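STIL N-terminal domain-containing protein (Trichoplax adhaerens, PDB 5OI9) probably acts in centriole assembly, as the N-terminal domain of a STIL-family protein that in its relatives binds CEP85 in a pathway activating PLK4. Local coordinates at residues A[192-197]-A[275-280]; A[152-157]-A[281-286]. All coordinates share one frame; numbering follows the deposited sequence.

Contact 1. Residues A[192-197]-A[275-280]; sequences PSALIT and ACMRYL
Ile196 and the selenomethionine Met277 carry most of this helix-on-sheet contact, in which helix 270-281 packs beside the turn that joins strand 180-192 to strand 196-200. Ile196 reaches toward Leu280 tip to tip, its CD1 methyl 3.6 Å from Leu280 CD1. Its CG1 meets the helix one turn earlier, 4.0 Å from Cys276 CB, and CD1 also lies near that same CB. CG1 is set beside the backbone N (chi1 -62°) and a second bend at chi2 (-65°) turns CD1 onto the helix.

From the helix side, Met277 fills the part of the contact near Pro192 and Ala194. Its side chain does not start out toward residues 192-197, but bends at chi2 and chi3 (-78° for the latter) bring its end there, and this hook carries the terminal methyl across. CE sits 3.6 Å from Pro192 CB and 3.7 Å from Ala194 CB, with SE alongside the same alanine methyl. The contact is entirely apolar and largely buried.

Further out, the neighbours fix both partners. Ala275 and Tyr279 of the helix lie on strand 256-264, while Ile196 also touches Cys313 of strand 309-314, so the helix lies on the mixed sheet to which strand 196-200 belongs. Pro192 is backed by Phe146 and Leu149 of helix 139-155. The turn is tied to the helix's first half by a polar bond as well: Ala194 O accepts a hydrogen bond from Trp273 NE1, on the same helix.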
ATOM      1  N   PRO A 192      -4.701   5.915  -3.984  1.00 20.19           N
ATOM      2  CA  PRO A 192      -5.974   6.607  -3.762  1.00 19.47           C
ATOM      3  C   PRO A 192      -5.737   7.908  -3.016  1.00 21.99           C
ATOM      4  O   PRO A 192      -4.933   7.974  -2.082  1.00 23.22           O
ATOM      5  CB  PRO A 192      -6.782   5.611  -2.924  1.00 19.69           C
ATOM      6  CG  PRO A 192      -6.183   4.288  -3.224  1.00 18.09           C
ATOM      7  CD  PRO A 192      -4.725   4.536  -3.467  1.00 17.64           C
ATOM      8  N   SER A 193      -6.425   8.957  -3.451  1.00 19.66           N
ATOM      9  CA  SER A 193      -6.225  10.273  -2.869  1.00 21.82           C
ATOM     10  C   SER A 193      -7.099  10.532  -1.650  1.00 18.16           C
ATOM     11  O   SER A 193      -6.831  11.483  -0.918  1.00 23.03           O
ATOM     12  CB  SER A 193      -6.484  11.359  -3.917  1.00 22.92           C
ATOM     13  OG  SER A 193      -7.822  11.315  -4.367  1.00 31.96           O
ATOM     14  N   ALA A 194      -8.108   9.699  -1.402  1.00 20.40           N
ATOM     15  CA  ALA A 194      -9.096   9.974  -0.361  1.00 24.24           C
ATOM     16  C   ALA A 194      -8.445  10.305   0.978  1.00 22.77           C
ATOM     17  O   ALA A 194      -7.606   9.554   1.483  1.00 23.26           O
ATOM     18  CB  ALA A 194     -10.027   8.771  -0.205  1.00 21.06           C
ATOM     19  N   LEU A 195      -8.835  11.447   1.545  1.00 22.80           N
ATOM     20  CA  LEU A 195      -8.448  11.824   2.897  1.00 24.27           C
ATOM     21  C   LEU A 195      -9.504  11.342   3.885  1.00 20.67           C
ATOM     22  O   LEU A 195     -10.700  11.571   3.684  1.00 27.01           O
ATOM     23  CB  LEU A 195      -8.289  13.339   3.022  1.00 25.59           C
ATOM     24  CG  LEU A 195      -7.159  14.050   2.277  1.00 38.95           C
ATOM     25  CD1 LEU A 195      -7.135  15.526   2.652  1.00 39.11           C
ATOM     26  CD2 LEU A 195      -5.818  13.397   2.571  1.00 34.49           C
ATOM     27  N   ILE A 196      -9.060  10.685   4.950  1.00 21.31           N
ATOM     28  CA  ILE A 196      -9.947  10.286   6.037  1.00 18.13           C
ATOM     29  C   ILE A 196      -9.900  11.366   7.110  1.00 19.69           C
ATOM     30  O   ILE A 196      -8.834  11.658   7.661  1.00 19.11           O
ATOM     31  CB  ILE A 196      -9.548   8.920   6.617  1.00 17.08           C
ATOM     32  CG1 ILE A 196      -9.665   7.823   5.556  1.00 20.04           C
ATOM     33  CG2 ILE A 196     -10.406   8.590   7.833  1.00 18.93           C
ATOM     34  CD1 ILE A 196     -11.073   7.579   5.084  1.00 22.98           C
ATOM     35  N   THR A 197     -11.052  11.971   7.393  1.00 15.92           N
ATOM     36  CA  THR A 197     -11.173  12.902   8.507  1.00 18.42           C
ATOM     37  C   THR A 197     -11.407  12.118   9.793  1.00 19.13           C
ATOM     38  O   THR A 197     -12.324  11.294   9.865  1.00 17.30           O
ATOM     39  CB  THR A 197     -12.325  13.878   8.273  1.00 24.51           C
ATOM     40  OG1 THR A 197     -12.165  14.519   7.000  1.00 29.24           O
ATOM     41  CG2 THR A 197     -12.364  14.935   9.367  1.00 20.88           C
ATOM     42  N   ALA A 275      -6.663   0.570   6.857  1.00 11.28           N
ATOM     43  CA  ALA A 275      -7.827  -0.129   7.392  1.00 10.09           C
ATOM     44  C   ALA A 275      -9.108   0.652   7.120  1.00 10.71           C
ATOM     45  O   ALA A 275     -10.134   0.062   6.762  1.00 13.38           O
ATOM     46  CB  ALA A 275      -7.645  -0.376   8.887  1.00  7.29           C
ATOM     47  N   CYS A 276      -9.062   1.979   7.275  1.00 10.53           N
ATOM     48  CA  CYS A 276     -10.227   2.809   6.975  1.00 16.34           C
ATOM     49  C   CYS A 276     -10.646   2.667   5.516  1.00 16.23           C
ATOM     50  O   CYS A 276     -11.832   2.489   5.212  1.00 12.45           O
ATOM     51  CB  CYS A 276      -9.929   4.274   7.299  1.00 15.85           C
ATOM     52  SG  CYS A 276      -9.634   4.620   9.047  1.00 14.66           S
HETATM   53  N   MSE A 277      -9.684   2.753   4.598  1.00 12.59           N
HETATM   54  CA  MSE A 277      -9.958   2.616   3.171  1.00 10.73           C
HETATM   55  C   MSE A 277     -10.560   1.260   2.851  1.00 13.90           C
HETATM   56  O   MSE A 277     -11.538   1.153   2.109  1.00 15.81           O
HETATM   57  CB  MSE A 277      -8.677   2.813   2.359  1.00 16.38           C
HETATM   58  CG  MSE A 277      -8.148   4.226   2.414  1.00 14.57           C
HETATM   59 SE   MSE A 277      -9.411   5.502   1.670  1.00 24.87          SE
HETATM   60  CE  MSE A 277      -9.047   5.153  -0.206  1.00 22.49           C
ATOM     61  N   ARG A 278      -9.954   0.223   3.427  1.00 10.46           N
ATOM     62  CA  ARG A 278     -10.445  -1.135   3.223  1.00 11.37           C
ATOM     63  C   ARG A 278     -11.888  -1.279   3.694  1.00 16.76           C
ATOM     64  O   ARG A 278     -12.707  -1.915   3.020  1.00 14.76           O
ATOM     65  CB  ARG A 278      -9.536  -2.117   3.954  1.00 17.80           C
ATOM     66  CG  ARG A 278      -9.949  -3.555   3.810  1.00 22.07           C
ATOM     67  CD  ARG A 278      -9.777  -4.051   2.384  1.00 22.29           C
ATOM     68  NE  ARG A 278     -10.248  -5.425   2.277  1.00 23.93           N
ATOM     69  CZ  ARG A 278      -9.525  -6.484   2.620  1.00 23.88           C
ATOM     70  NH1 ARG A 278      -8.292  -6.322   3.082  1.00 19.82           N
ATOM     71  NH2 ARG A 278     -10.033  -7.703   2.501  1.00 29.33           N
ATOM     72  N   TYR A 279     -12.218  -0.693   4.848  1.00 13.86           N
ATOM     73  CA  TYR A 279     -13.592  -0.746   5.343  1.00 14.33           C
ATOM     74  C   TYR A 279     -14.542   0.010   4.421  1.00 14.25           C
ATOM     75  O   TYR A 279     -15.643  -0.469   4.124  1.00 12.82           O
ATOM     76  CB  TYR A 279     -13.654  -0.184   6.765  1.00 11.09           C
ATOM     77  CG  TYR A 279     -15.040  -0.155   7.374  1.00 13.12           C
ATOM     78  CD1 TYR A 279     -15.656  -1.323   7.810  1.00  8.73           C
ATOM     79  CD2 TYR A 279     -15.726   1.043   7.530  1.00 12.69           C
ATOM     80  CE1 TYR A 279     -16.919  -1.300   8.376  1.00 10.88           C
ATOM     81  CE2 TYR A 279     -16.989   1.078   8.097  1.00 10.07           C
ATOM     82  CZ  TYR A 279     -17.582  -0.096   8.516  1.00 11.59           C
ATOM     83  OH  TYR A 279     -18.841  -0.066   9.075  1.00 11.73           O
ATOM     84  N   LEU A 280     -14.129   1.188   3.951  1.00 11.20           N
ATOM     85  CA  LEU A 280     -14.998   1.987   3.090  1.00 15.00           C
ATOM     86  C   LEU A 280     -15.212   1.324   1.734  1.00 17.15           C
ATOM     87  O   LEU A 280     -16.317   1.371   1.181  1.00 14.28           O
ATOM     88  CB  LEU A 280     -14.412   3.384   2.902  1.00 13.57           C
ATOM     89  CG  LEU A 280     -14.393   4.270   4.144  1.00 19.13           C
ATOM     90  CD1 LEU A 280     -13.861   5.647   3.806  1.00 20.33           C
ATOM     91  CD2 LEU A 280     -15.786   4.357   4.737  1.00 14.83           C
TER

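Contact 2. Residues A[152-157]-A[281-286]; sequences NLKLSC and YSQRLT
The C-terminal ends of two helices, 139-155 and 270-281, meet here, and an ST turn at Ser282 carries residues 281-286 past the end of helix 139-155, where the CA atoms of Lys154 and Ser282 are nearest. Carbonyls at the end of helix 139-155 take their donors from the 281-286 segment. Gln283 N gives a nearly straight bond (163°) to Lys154 O at 2.8 Å, lying in the carbonyl plane on a lone pair. Arg284 serves the next carbonyl with its side chain: NE is 2.8 Å from Leu155 O, which lies in the guanidinium plane, although the donor stands well above the carbonyl plane. NH2 adds a weak second bond to the same oxygen. A bend at chi2 (-56°) brings the guanidinium round to this position, and Leu155 CD2 covers one face of it, over the centre. A positive group beside a helix C-terminus is probably favoured by the negative end of the helix dipole.

Lys154 and Gln283 run side by side, pointing the same way, with Lys154 CD 3.5 Å from Gln283 NE2. One water joins their ends, accepting from Lys154 NZ at 2.6 Å and from Gln283 NE2 at 2.8 Å. With an alanine in place of Lys154, the Gln283 amide would probably lose both the methylene chain it lies along and the lysine partner of its water, and be freer to turn.

At the Tyr281 ring, Leu153 CD1 lies over one face, toward the rim, and Lys154 CG comes at the edge; Tyr281 OH bonds to Ser319 O. Within the ST turn, Ser282 OG accepts from Arg284 N, and a second water links that hydroxyl, 2.8 Å away, to Ser156 O.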
ATOM      1  N   ASN A 152      -9.463  -4.586  -6.365  1.00 16.39           N
ATOM      2  CA  ASN A 152      -8.970  -5.458  -5.307  1.00 17.73           C
ATOM      3  C   ASN A 152      -9.465  -5.001  -3.942  1.00 17.24           C
ATOM      4  O   ASN A 152      -9.820  -5.830  -3.098  1.00 19.76           O
ATOM      5  CB  ASN A 152      -7.444  -5.518  -5.326  1.00 15.52           C
ATOM      6  CG  ASN A 152      -6.882  -6.331  -4.169  1.00 32.53           C
ATOM      7  OD1 ASN A 152      -7.020  -7.553  -4.130  1.00 31.40           O
ATOM      8  ND2 ASN A 152      -6.251  -5.652  -3.218  1.00 25.81           N
ATOM      9  N   LEU A 153      -9.504  -3.687  -3.706  1.00 17.25           N
ATOM     10  CA  LEU A 153     -10.013  -3.186  -2.431  1.00 14.59           C
ATOM     11  C   LEU A 153     -11.490  -3.520  -2.245  1.00 18.82           C
ATOM     12  O   LEU A 153     -11.931  -3.785  -1.120  1.00 20.14           O
ATOM     13  CB  LEU A 153      -9.790  -1.678  -2.328  1.00 15.83           C
ATOM     14  CG  LEU A 153      -8.343  -1.207  -2.158  1.00 24.63           C
ATOM     15  CD1 LEU A 153      -8.295   0.302  -1.971  1.00 21.57           C
ATOM     16  CD2 LEU A 153      -7.686  -1.919  -0.984  1.00 19.31           C
ATOM     17  N   LYS A 154     -12.266  -3.520  -3.330  1.00 17.00           N
ATOM     18  CA  LYS A 154     -13.689  -3.829  -3.221  1.00 12.61           C
ATOM     19  C   LYS A 154     -13.933  -5.312  -2.972  1.00 15.79           C
ATOM     20  O   LYS A 154     -14.891  -5.672  -2.274  1.00 18.17           O
ATOM     21  CB  LYS A 154     -14.431  -3.393  -4.485  1.00 15.07           C
ATOM     22  CG  LYS A 154     -14.462  -1.892  -4.726  1.00 21.17           C
ATOM     23  CD  LYS A 154     -15.048  -1.571  -6.098  1.00 20.54           C
ATOM     24  CE  LYS A 154     -15.003  -0.079  -6.374  1.00 20.75           C
ATOM     25  NZ  LYS A 154     -15.603   0.252  -7.692  1.00 33.91           N
ATOM     26  N   LEU A 155     -13.085  -6.184  -3.517  1.00 12.89           N
ATOM     27  CA  LEU A 155     -13.384  -7.608  -3.571  1.00 18.82           C
ATOM     28  C   LEU A 155     -12.486  -8.475  -2.699  1.00 22.54           C
ATOM     29  O   LEU A 155     -12.777  -9.667  -2.544  1.00 21.45           O
ATOM     30  CB  LEU A 155     -13.301  -8.109  -5.022  1.00 17.28           C
ATOM     31  CG  LEU A 155     -14.286  -7.466  -6.000  1.00 17.64           C
ATOM     32  CD1 LEU A 155     -14.061  -7.977  -7.419  1.00 21.51           C
ATOM     33  CD2 LEU A 155     -15.717  -7.719  -5.558  1.00 18.91           C
ATOM     34  N   SER A 156     -11.415  -7.928  -2.131  1.00 17.94           N
ATOM     35  CA  SER A 156     -10.496  -8.739  -1.343  1.00 20.60           C
ATOM     36  C   SER A 156     -11.171  -9.268  -0.084  1.00 20.98           C
ATOM     37  O   SER A 156     -12.000  -8.590   0.530  1.00 18.37           O
ATOM     38  CB  SER A 156      -9.260  -7.927  -0.958  1.00 19.35           C
ATOM     39  OG  SER A 156      -8.415  -8.666  -0.095  1.00 25.88           O
ATOM     40  N   CYS A 157     -10.805 -10.491   0.299  1.00 17.95           N
ATOM     41  CA  CYS A 157     -11.267 -11.103   1.540  1.00 23.44           C
ATOM     42  C   CYS A 157     -10.143 -11.271   2.557  1.00 26.84           C
ATOM     43  O   CYS A 157     -10.346 -11.921   3.587  1.00 28.33           O
ATOM     44  CB  CYS A 157     -11.913 -12.463   1.256  1.00 23.90           C
ATOM     45  SG  CYS A 157     -13.384 -12.422   0.202  1.00 27.83           S
ATOM     46  N   TYR A 281     -14.167   0.704   1.180  1.00 12.11           N
ATOM     47  CA  TYR A 281     -14.252   0.174  -0.176  1.00 16.80           C
ATOM     48  C   TYR A 281     -14.907  -1.199  -0.241  1.00 19.06           C
ATOM     49  O   TYR A 281     -15.546  -1.522  -1.249  1.00 19.19           O
ATOM     50  CB  TYR A 281     -12.858   0.096  -0.798  1.00 14.20           C
ATOM     51  CG  TYR A 281     -12.495   1.297  -1.634  1.00 22.73           C
ATOM     52  CD1 TYR A 281     -12.898   1.391  -2.959  1.00 24.04           C
ATOM     53  CD2 TYR A 281     -11.748   2.337  -1.103  1.00 26.03           C
ATOM     54  CE1 TYR A 281     -12.570   2.488  -3.731  1.00 26.13           C
ATOM     55  CE2 TYR A 281     -11.415   3.436  -1.867  1.00 36.57           C
ATOM     56  CZ  TYR A 281     -11.825   3.507  -3.179  1.00 31.72           C
ATOM     57  OH  TYR A 281     -11.490   4.604  -3.938  1.00 44.45           O
ATOM     58  N   SER A 282     -14.757  -2.014   0.803  1.00 13.90           N
ATOM     59  CA  SER A 282     -15.119  -3.424   0.715  1.00 17.52           C
ATOM     60  C   SER A 282     -16.592  -3.606   0.373  1.00 15.50           C
ATOM     61  O   SER A 282     -17.474  -3.065   1.043  1.00 17.73           O
ATOM     62  CB  SER A 282     -14.799  -4.136   2.028  1.00 18.37           C
ATOM     63  OG  SER A 282     -15.150  -5.509   1.951  1.00 17.67           O
ATOM     64  N   GLN A 283     -16.850  -4.376  -0.680  1.00 15.46           N
ATOM     65  CA  GLN A 283     -18.196  -4.827  -0.996  1.00 18.50           C
ATOM     66  C   GLN A 283     -18.461  -6.240  -0.495  1.00 16.94           C
ATOM     67  O   GLN A 283     -19.539  -6.786  -0.750  1.00 16.29           O
ATOM     68  CB  GLN A 283     -18.443  -4.733  -2.506  1.00 19.11           C
ATOM     69  CG  GLN A 283     -18.429  -3.299  -3.022  1.00 18.68           C
ATOM     70  CD  GLN A 283     -18.583  -3.207  -4.528  1.00 27.71           C
ATOM     71  OE1 GLN A 283     -18.899  -4.193  -5.194  1.00 31.49           O
ATOM     72  NE2 GLN A 283     -18.357  -2.016  -5.073  1.00 28.32           N
ATOM     73  N   ARG A 284     -17.497  -6.846   0.204  1.00 15.97           N
ATOM     74  CA  ARG A 284     -17.740  -8.087   0.926  1.00 15.36           C
ATOM     75  C   ARG A 284     -18.486  -7.853   2.232  1.00 15.29           C
ATOM     76  O   ARG A 284     -19.081  -8.793   2.769  1.00 17.86           O
ATOM     77  CB  ARG A 284     -16.418  -8.802   1.221  1.00 17.63           C
ATOM     78  CG  ARG A 284     -15.556  -9.072  -0.005  1.00 19.61           C
ATOM     79  CD  ARG A 284     -16.315  -9.872  -1.049  1.00 21.35           C
ATOM     80  NE  ARG A 284     -15.436 -10.332  -2.119  1.00 22.34           N
ATOM     81  CZ  ARG A 284     -15.859 -10.929  -3.228  1.00 23.39           C
ATOM     82  NH1 ARG A 284     -17.153 -11.139  -3.420  1.00 21.25           N
ATOM     83  NH2 ARG A 284     -14.986 -11.313  -4.148  1.00 19.02           N
ATOM     84  N   LEU A 285     -18.455  -6.628   2.753  1.00 15.60           N
ATOM     85  CA  LEU A 285     -19.203  -6.242   3.949  1.00 17.72           C
ATOM     86  C   LEU A 285     -20.471  -5.541   3.477  1.00 14.70           C
ATOM     87  O   LEU A 285     -20.431  -4.377   3.072  1.00 14.64           O
ATOM     88  CB  LEU A 285     -18.366  -5.330   4.842  1.00 11.10           C
ATOM     89  CG  LEU A 285     -16.920  -5.733   5.131  1.00 17.42           C
ATOM     90  CD1 LEU A 285     -16.162  -4.577   5.772  1.00 15.57           C
ATOM     91  CD2 LEU A 285     -16.870  -6.963   6.021  1.00 15.26           C
ATOM     92  N   THR A 286     -21.600  -6.244   3.533  1.00 15.95           N
ATOM     93  CA  THR A 286     -22.842  -5.736   2.963  1.00 16.89           C
ATOM     94  C   THR A 286     -23.733  -5.024   3.977  1.00 18.94           C
ATOM     95  O   THR A 286     -24.780  -4.498   3.589  1.00 14.81           O
ATOM     96  CB  THR A 286     -23.634  -6.877   2.306  1.00 13.76           C
ATOM     97  OG1 THR A 286     -24.134  -7.761   3.316  1.00 12.00           O
ATOM     98  CG2 THR A 286     -22.749  -7.663   1.346  1.00 17.08           C
TER
HETATM   99  O   HOH W   1     -18.006  -0.791  -7.531  1.00 39.26           O
HETATM  100  O   HOH W   2     -13.644  -7.754   2.675  1.00 26.71           O

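Overall arrangement
Helix 270-281 runs through both contacts: its last turns pack on residues 192-197 in contact 1, and the chain leaving it meets the end of helix 139-155 in contact 2. Both contacts thus hold this helix, contact 1 to strand 196-200 and its approach, contact 2 to a second helix. Contact 1 is deeper and wholly apolar, whereas contact 2, partly open to solvent, relies on carbonyls, a guanidinium and two waters. Their centres are 13 Å apart. Arg278 reaches from beside contact 1 with a probable, weak hydrogen bond from NH2 to Ser156 O, while Tyr279 packs against Leu285. Along the sequence, contact 1 falls between the segments of contact 2.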